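Local atomic coordinates of lipid binding hydrolase (Escherichia coli, PDB entry 2IF6), a protein that is of unknown function but belongs to the permuted papain-like amidase family and is probably a hydrolase that binds lipid. Residues G8-Q13 / P172-V177; G35-R40 / P44-A49. One frame throughout, in Å; residues are numbered along the deposited sequence.

Contact 1: residues G8-Q13 / P172-V177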
ATOM      1  N   GLY A   8      10.574   7.209  -1.434  1.00 15.72           N
ATOM      2  CA  GLY A   8      10.614   5.875  -0.878  1.00 14.59           C
ATOM      3  C   GLY A   8       9.906   5.662   0.460  1.00 15.72           C
ATOM      4  O   GLY A   8       9.613   4.512   0.776  1.00 16.63           O
ATOM      5  N   ASP A   9       9.653   6.719   1.255  1.00 14.93           N
ATOM      6  CA  ASP A   9       8.940   6.557   2.533  1.00 14.10           C
ATOM      7  C   ASP A   9       7.575   5.939   2.230  1.00 13.78           C
ATOM      8  O   ASP A   9       6.908   6.335   1.251  1.00 13.34           O
ATOM      9  CB  ASP A   9       8.713   7.900   3.277  1.00 14.31           C
ATOM     10  CG  ASP A   9       9.989   8.522   3.777  1.00 14.91           C
ATOM     11  OD1 ASP A   9      11.093   7.873   3.687  1.00 15.11           O
ATOM     12  OD2 ASP A   9       9.890   9.676   4.251  1.00 15.80           O
ATOM     13  N   ILE A  10       7.189   4.949   3.007  1.00 13.08           N
ATOM     14  CA  ILE A  10       5.926   4.263   2.737  1.00 15.09           C
ATOM     15  C   ILE A  10       4.934   4.748   3.759  1.00 14.18           C
ATOM     16  O   ILE A  10       5.207   4.691   4.954  1.00 13.74           O
ATOM     17  CB  ILE A  10       6.092   2.731   2.794  1.00 14.47           C
ATOM     18  CG1 ILE A  10       7.247   2.302   1.854  1.00 16.56           C
ATOM     19  CG2 ILE A  10       4.765   2.042   2.396  1.00 16.37           C
ATOM     20  CD1 ILE A  10       7.703   0.806   2.011  1.00 17.83           C
ATOM     21  N   ILE A  11       3.777   5.206   3.290  1.00 12.72           N
ATOM     22  CA  ILE A  11       2.827   5.864   4.166  1.00 12.70           C
ATOM     23  C   ILE A  11       1.518   5.059   4.208  1.00 12.78           C
ATOM     24  O   ILE A  11       1.117   4.507   3.183  1.00 12.06           O
ATOM     25  CB  ILE A  11       2.617   7.353   3.723  1.00 12.44           C
ATOM     26  CG1 ILE A  11       1.756   8.118   4.749  1.00 12.66           C
ATOM     27  CG2 ILE A  11       2.101   7.444   2.293  1.00 15.18           C
ATOM     28  CD1 ILE A  11       1.836   9.620   4.664  1.00 14.35           C
ATOM     29  N   PHE A  12       0.859   5.017   5.372  1.00 11.85           N
ATOM     30  CA  PHE A  12      -0.301   4.132   5.578  1.00 12.26           C
ATOM     31  C   PHE A  12      -1.420   4.981   6.188  1.00 13.23           C
ATOM     32  O   PHE A  12      -1.146   5.935   6.933  1.00 13.21           O
ATOM     33  CB  PHE A  12       0.068   2.990   6.541  1.00 11.66           C
ATOM     34  CG  PHE A  12       1.216   2.113   6.066  1.00 13.66           C
ATOM     35  CD1 PHE A  12       0.956   0.890   5.493  1.00 12.03           C
ATOM     36  CD2 PHE A  12       2.554   2.512   6.214  1.00 12.76           C
ATOM     37  CE1 PHE A  12       2.002   0.082   5.029  1.00 16.17           C
ATOM     38  CE2 PHE A  12       3.620   1.658   5.739  1.00 12.39           C
ATOM     39  CZ  PHE A  12       3.312   0.474   5.202  1.00 14.13           C
ATOM     40  N   GLN A  13      -2.667   4.635   5.875  1.00 12.68           N
ATOM     41  CA  GLN A  13      -3.804   5.334   6.409  1.00 14.38           C
ATOM     42  C   GLN A  13      -4.988   4.370   6.452  1.00 15.58           C
ATOM     43  O   GLN A  13      -4.915   3.256   5.922  1.00 14.70           O
ATOM     44  CB  GLN A  13      -4.138   6.560   5.526  1.00 14.69           C
ATOM     45  CG  GLN A  13      -4.727   6.189   4.156  1.00 14.05           C
ATOM     46  CD  GLN A  13      -5.047   7.366   3.245  1.00 13.59           C
ATOM     47  OE1 GLN A  13      -5.597   7.139   2.183  1.00 16.63           O
ATOM     48  NE2 GLN A  13      -4.730   8.608   3.648  1.00 14.49           N
ATOM     49  N   PRO A 172      10.944  -6.325   7.488  1.00 17.60           N
ATOM     50  CA  PRO A 172      12.056  -6.199   8.442  1.00 18.12           C
ATOM     51  C   PRO A 172      12.963  -4.980   8.250  1.00 18.80           C
ATOM     52  O   PRO A 172      13.554  -4.489   9.220  1.00 19.08           O
ATOM     53  CB  PRO A 172      12.850  -7.495   8.270  1.00 18.49           C
ATOM     54  CG  PRO A 172      12.481  -8.015   6.971  1.00 20.08           C
ATOM     55  CD  PRO A 172      11.060  -7.554   6.672  1.00 17.55           C
ATOM     56  N   GLN A 173      13.025  -4.486   7.017  1.00 19.24           N
ATOM     57  CA  GLN A 173      13.909  -3.350   6.683  1.00 19.47           C
ATOM     58  C   GLN A 173      13.459  -2.027   7.316  1.00 19.28           C
ATOM     59  O   GLN A 173      14.270  -1.088   7.420  1.00 19.52           O
ATOM     60  CB  GLN A 173      14.068  -3.216   5.155  1.00 18.63           C
ATOM     61  CG  GLN A 173      14.490  -4.504   4.459  1.00 19.99           C
ATOM     62  CD  GLN A 173      13.307  -5.325   3.930  1.00 21.86           C
ATOM     63  OE1 GLN A 173      12.231  -5.353   4.539  1.00 24.25           O
ATOM     64  NE2 GLN A 173      13.514  -6.013   2.809  1.00 21.65           N
ATOM     65  N   LEU A 174      12.215  -1.970   7.807  1.00 18.10           N
ATOM     66  CA  LEU A 174      11.552  -0.695   7.999  1.00 17.67           C
ATOM     67  C   LEU A 174      11.602  -0.204   9.417  1.00 16.84           C
ATOM     68  O   LEU A 174      11.616  -1.004  10.336  1.00 17.79           O
ATOM     69  CB  LEU A 174      10.102  -0.761   7.483  1.00 16.08           C
ATOM     70  CG  LEU A 174       9.824  -1.068   6.023  1.00 16.89           C
ATOM     71  CD1 LEU A 174       8.325  -0.962   5.767  1.00 13.25           C
ATOM     72  CD2 LEU A 174      10.614  -0.153   5.132  1.00 18.19           C
ATOM     73  N   THR A 175      11.664   1.103   9.586  1.00 17.30           N
ATOM     74  CA  THR A 175      11.498   1.697  10.887  1.00 18.39           C
ATOM     75  C   THR A 175      10.459   2.810  10.753  1.00 17.64           C
ATOM     76  O   THR A 175      10.294   3.349   9.657  1.00 18.05           O
ATOM     77  CB  THR A 175      12.877   2.300  11.386  1.00 19.68           C
ATOM     78  OG1 THR A 175      12.741   2.704  12.736  1.00 24.62           O
ATOM     79  CG2 THR A 175      13.302   3.522  10.568  1.00 20.58           C
ATOM     80  N   THR A 176       9.819   3.212  11.840  1.00 17.65           N
ATOM     81  CA  THR A 176       8.844   4.291  11.748  1.00 17.32           C
ATOM     82  C   THR A 176       9.496   5.677  11.861  1.00 18.31           C
ATOM     83  O   THR A 176      10.217   5.942  12.826  1.00 18.23           O
ATOM     84  CB  THR A 176       7.807   4.180  12.856  1.00 17.61           C
ATOM     85  OG1 THR A 176       7.148   2.918  12.796  1.00 20.33           O
ATOM     86  CG2 THR A 176       6.818   5.321  12.773  1.00 16.95           C
ATOM     87  N   VAL A 177       9.191   6.571  10.927  1.00 17.33           N
ATOM     88  CA  VAL A 177       9.810   7.914  10.882  1.00 17.49           C
ATOM     89  C   VAL A 177       8.767   9.044  11.059  1.00 18.32           C
ATOM     90  O   VAL A 177       9.127  10.212  11.210  1.00 17.58           O
ATOM     91  CB  VAL A 177      10.622   8.131   9.584  1.00 17.78           C
ATOM     92  CG1 VAL A 177      11.805   7.142   9.503  1.00 17.88           C
ATOM     93  CG2 VAL A 177       9.715   8.044   8.343  1.00 17.20           C
TER
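In the antiparallel sheet of this permuted papain-like fold, I10 on strand 10-13 and L174 on the outermost strand 174-180 meet by their terminal methyls across strand 70-75, which lies between them. The case illustrates how next-but-one strands communicate: not through their backbones, which are too far apart to pair, but through the ends of their side chains. The CD1 methyl of I10 meets the CD1 methyl of L174 at 4.2 Å, and the two side chains cross at about a right angle and touch through this one pair of methyls. The reach of I10 comes from its torsions: CG1 sits beside the backbone N (chi1 -53°) and CD1 then runs on in an extended chain (chi2 169°). L174 also packs on V128.

Farther along, at D9 and V177, the neighbours are of another kind. The OD2 atom of D9 lies 4.4 Å from V177 CG2, a loose approach without any bond. The carboxylate of D9 is held by others: OD1 in a salt bridge with R74, OD2 in hydrogen bonds with W3 and Q6. The two segments thus share one methyl pair and one loose approach, whereas the polar bonds of 8-13 on this side go to strand 70-75: backbone hydrogen bonds of I10 with R73 and of F12 with V71, besides the D9 salt bridge.

Contact 2: residues G35-R40 / P44-A49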
ATOM      1  N   GLY A  35       0.759   4.150   0.187  1.00 14.63           N
ATOM      2  CA  GLY A  35       1.403   4.698  -1.013  1.00 15.51           C
ATOM      3  C   GLY A  35       2.862   4.960  -0.677  1.00 14.99           C
ATOM      4  O   GLY A  35       3.300   4.714   0.477  1.00 14.50           O
ATOM      5  N   MET A  36       3.613   5.444  -1.661  1.00 14.29           N
ATOM      6  CA  MET A  36       5.054   5.675  -1.461  1.00 14.15           C
ATOM      7  C   MET A  36       5.344   7.108  -1.814  1.00 13.14           C
ATOM      8  O   MET A  36       4.873   7.613  -2.865  1.00 12.70           O
ATOM      9  CB  MET A  36       5.888   4.731  -2.347  1.00 13.66           C
ATOM     10  CG  MET A  36       7.487   4.860  -2.272  1.00 14.79           C
ATOM     11  SD  MET A  36       8.274   3.872  -3.578  1.00 12.89           S
ATOM     12  CE  MET A  36       8.159   5.002  -5.014  1.00 14.49           C
ATOM     13  N   LEU A  37       6.108   7.767  -0.954  1.00 13.86           N
ATOM     14  CA  LEU A  37       6.480   9.171  -1.164  1.00 14.49           C
ATOM     15  C   LEU A  37       7.394   9.256  -2.399  1.00 14.68           C
ATOM     16  O   LEU A  37       8.266   8.404  -2.583  1.00 13.59           O
ATOM     17  CB  LEU A  37       7.189   9.749   0.061  1.00 14.92           C
ATOM     18  CG  LEU A  37       6.392  10.399   1.214  1.00 15.11           C
ATOM     19  CD1 LEU A  37       5.813  11.714   0.766  1.00 16.07           C
ATOM     20  CD2 LEU A  37       5.310   9.452   1.748  1.00 17.28           C
ATOM     21  N   VAL A  38       7.132  10.254  -3.260  1.00 14.10           N
ATOM     22  CA  VAL A  38       8.069  10.643  -4.331  1.00 16.47           C
ATOM     23  C   VAL A  38       8.202  12.177  -4.265  1.00 17.37           C
ATOM     24  O   VAL A  38       7.185  12.902  -4.345  1.00 17.98           O
ATOM     25  CB  VAL A  38       7.647  10.172  -5.736  1.00 17.47           C
ATOM     26  CG1 VAL A  38       8.625  10.697  -6.799  1.00 17.55           C
ATOM     27  CG2 VAL A  38       7.621   8.675  -5.805  1.00 16.67           C
ATOM     28  N   MET A  39       9.427  12.655  -4.049  1.00 16.74           N
ATOM     29  CA  MET A  39       9.726  14.082  -4.094  1.00 18.16           C
ATOM     30  C   MET A  39       9.868  14.505  -5.551  1.00 19.35           C
ATOM     31  O   MET A  39      10.709  13.997  -6.297  1.00 20.64           O
ATOM     32  CB  MET A  39      10.963  14.444  -3.253  1.00 18.65           C
ATOM     33  CG  MET A  39      10.943  13.865  -1.843  1.00 18.12           C
ATOM     34  SD  MET A  39       9.448  14.203  -0.852  1.00 16.14           S
ATOM     35  CE  MET A  39       9.660  15.931  -0.581  1.00 19.50           C
ATOM     36  N   ARG A  40       8.986  15.394  -5.983  1.00 19.56           N
ATOM     37  CA  ARG A  40       9.016  15.888  -7.357  1.00 19.05           C
ATOM     38  C   ARG A  40       9.280  17.378  -7.285  1.00 18.31           C
ATOM     39  O   ARG A  40       8.525  18.117  -6.656  1.00 17.61           O
ATOM     40  CB  ARG A  40       7.704  15.607  -8.058  1.00 18.35           C
ATOM     41  CG  ARG A  40       7.304  14.134  -8.082  1.00 20.46           C
ATOM     42  CD  ARG A  40       5.865  14.031  -8.582  1.00 19.12           C
ATOM     43  NE  ARG A  40       5.737  14.134 -10.032  1.00 18.48           N
ATOM     44  CZ  ARG A  40       4.625  14.525 -10.660  1.00 20.42           C
ATOM     45  NH1 ARG A  40       3.539  14.876  -9.970  1.00 18.60           N
ATOM     46  NH2 ARG A  40       4.579  14.577 -11.971  1.00 20.31           N
ATOM     47  N   PRO A  44       6.604  17.014  -1.833  1.00 17.75           N
ATOM     48  CA  PRO A  44       6.157  15.644  -1.562  1.00 17.27           C
ATOM     49  C   PRO A  44       4.820  15.247  -2.215  1.00 16.65           C
ATOM     50  O   PRO A  44       3.772  15.896  -2.006  1.00 16.60           O
ATOM     51  CB  PRO A  44       6.065  15.598  -0.044  1.00 17.03           C
ATOM     52  CG  PRO A  44       5.769  16.986   0.359  1.00 19.05           C
ATOM     53  CD  PRO A  44       6.370  17.905  -0.678  1.00 17.57           C
ATOM     54  N   TYR A  45       4.893  14.184  -3.005  1.00 15.53           N
ATOM     55  CA  TYR A  45       3.726  13.569  -3.581  1.00 14.88           C
ATOM     56  C   TYR A  45       3.652  12.141  -3.069  1.00 15.24           C
ATOM     57  O   TYR A  45       4.680  11.563  -2.718  1.00 15.64           O
ATOM     58  CB  TYR A  45       3.814  13.564  -5.108  1.00 15.95           C
ATOM     59  CG  TYR A  45       3.649  14.959  -5.720  1.00 16.48           C
ATOM     60  CD1 TYR A  45       2.508  15.287  -6.467  1.00 15.75           C
ATOM     61  CD2 TYR A  45       4.634  15.938  -5.558  1.00 13.75           C
ATOM     62  CE1 TYR A  45       2.355  16.549  -7.024  1.00 16.02           C
ATOM     63  CE2 TYR A  45       4.479  17.246  -6.106  1.00 14.18           C
ATOM     64  CZ  TYR A  45       3.344  17.516  -6.851  1.00 17.71           C
ATOM     65  OH  TYR A  45       3.170  18.767  -7.397  1.00 20.40           O
ATOM     66  N   VAL A  46       2.451  11.572  -3.065  1.00 13.15           N
ATOM     67  CA  VAL A  46       2.256  10.172  -2.729  1.00 13.82           C
ATOM     68  C   VAL A  46       1.893   9.411  -4.021  1.00 14.54           C
ATOM     69  O   VAL A  46       0.837   9.664  -4.649  1.00 16.18           O
ATOM     70  CB  VAL A  46       1.169   9.966  -1.610  1.00 12.71           C
ATOM     71  CG1 VAL A  46       0.944   8.457  -1.342  1.00 12.84           C
ATOM     72  CG2 VAL A  46       1.563  10.710  -0.328  1.00 11.71           C
ATOM     73  N   PHE A  47       2.781   8.491  -4.417  1.00 14.47           N
ATOM     74  CA  PHE A  47       2.547   7.572  -5.536  1.00 14.36           C
ATOM     75  C   PHE A  47       1.652   6.458  -5.009  1.00 15.21           C
ATOM     76  O   PHE A  47       2.041   5.766  -4.052  1.00 13.52           O
ATOM     77  CB  PHE A  47       3.912   6.971  -5.929  1.00 15.17           C
ATOM     78  CG  PHE A  47       3.846   5.828  -6.904  1.00 14.99           C
ATOM     79  CD1 PHE A  47       3.739   6.077  -8.279  1.00 15.66           C
ATOM     80  CD2 PHE A  47       3.953   4.493  -6.461  1.00 14.75           C
ATOM     81  CE1 PHE A  47       3.729   5.037  -9.226  1.00 14.83           C
ATOM     82  CE2 PHE A  47       3.925   3.420  -7.414  1.00 19.63           C
ATOM     83  CZ  PHE A  47       3.816   3.707  -8.798  1.00 17.01           C
ATOM     84  N   GLU A  48       0.460   6.293  -5.600  1.00 14.54           N
ATOM     85  CA  GLU A  48      -0.510   5.318  -5.070  1.00 15.48           C
ATOM     86  C   GLU A  48      -1.357   4.699  -6.170  1.00 15.71           C
ATOM     87  O   GLU A  48      -1.601   5.343  -7.186  1.00 14.85           O
ATOM     88  CB  GLU A  48      -1.439   6.004  -4.066  1.00 14.79           C
ATOM     89  CG  GLU A  48      -2.116   7.264  -4.679  1.00 17.79           C
ATOM     90  CD  GLU A  48      -3.221   7.825  -3.814  1.00 22.36           C
ATOM     91  OE1 GLU A  48      -3.658   7.149  -2.858  1.00 26.74           O
ATOM     92  OE2 GLU A  48      -3.694   8.941  -4.111  1.00 23.78           O
ATOM     93  N   ALA A  49      -1.787   3.459  -5.962  1.00 15.91           N
ATOM     94  CA  ALA A  49      -2.681   2.769  -6.905  1.00 19.13           C
ATOM     95  C   ALA A  49      -4.087   2.984  -6.394  1.00 21.00           C
ATOM     96  O   ALA A  49      -4.499   2.341  -5.438  1.00 22.00           O
ATOM     97  CB  ALA A  49      -2.347   1.300  -6.973  1.00 18.32           C
TER
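The β-hairpin formed by strands 33-40 and 43-49 brings M36 opposite F47 and V38 opposite Y45, an example of how a two-stranded ladder sorts its side chains onto two faces. Backbone bonding comes first. M36 and F47 form a hydrogen-bonded pair, with F47 N to M36 O at 2.7 Å. V38 and Y45 form the next, and the bond from V38 N to Y45 O is nearly straight (170°). Each pair is closed by its reciprocal bond. L37 with V46 and M39 with P44 are the non-hydrogen-bonded pairs, and the CA of L37 adds a CH...O contact to Y45 O at 3.4 Å.

Apolar packing differs from face to face. On the side of L37, V46, M39 and P44, CD1 of L37 lies 4.0 Å from P44 CB, the two side chains running side by side. The M39 chain curls over P44 to bring its CE to 3.7 Å from P44 CB. On the other side CG2 of V38 touches F47 CB at 4.1 Å, while the F47 ring extends to V115 and V119 of helix 112-124.

Polar and charged groups come last. E48, at the end of the ladder, is hydrogen-bonded through OE1 to H33 and through OE2 to T56; E48, H33 and C112 have a geometry that would suit a Cys-His-Glu triad, as might be expected of a papain-like enzyme. The R40 chain turns at its CG-CD bond (chi3 80°) and lies over one face of Y45, with CD 4.0 Å from the ring centroid. R40 makes cation-pi contacts with Y45 and with Y55; its guanidinium stands 80° to the Y45 ring, with NH1 3.6 Å from Y45 CE1.

In the fold
Both contacts are largely buried and belong to one antiparallel sheet, but they show two grades of strand association. Contact 2 joins immediate neighbours in a short-range hairpin, with paired backbones and broad side-chain packing, and its turn end, at R40 and P44, is partly exposed. Contact 1 joins elements 159 residues apart in sequence, separated by an intervening strand, and rests on sparse apolar touching. The two meet where strand 10-13 and the residues before it border strand 33-40: D9 O lies 2.7 Å from L37 N and G8 N 2.8 Å from L37 O, both probable hydrogen bonds, while G8 CA packs on M36 CG.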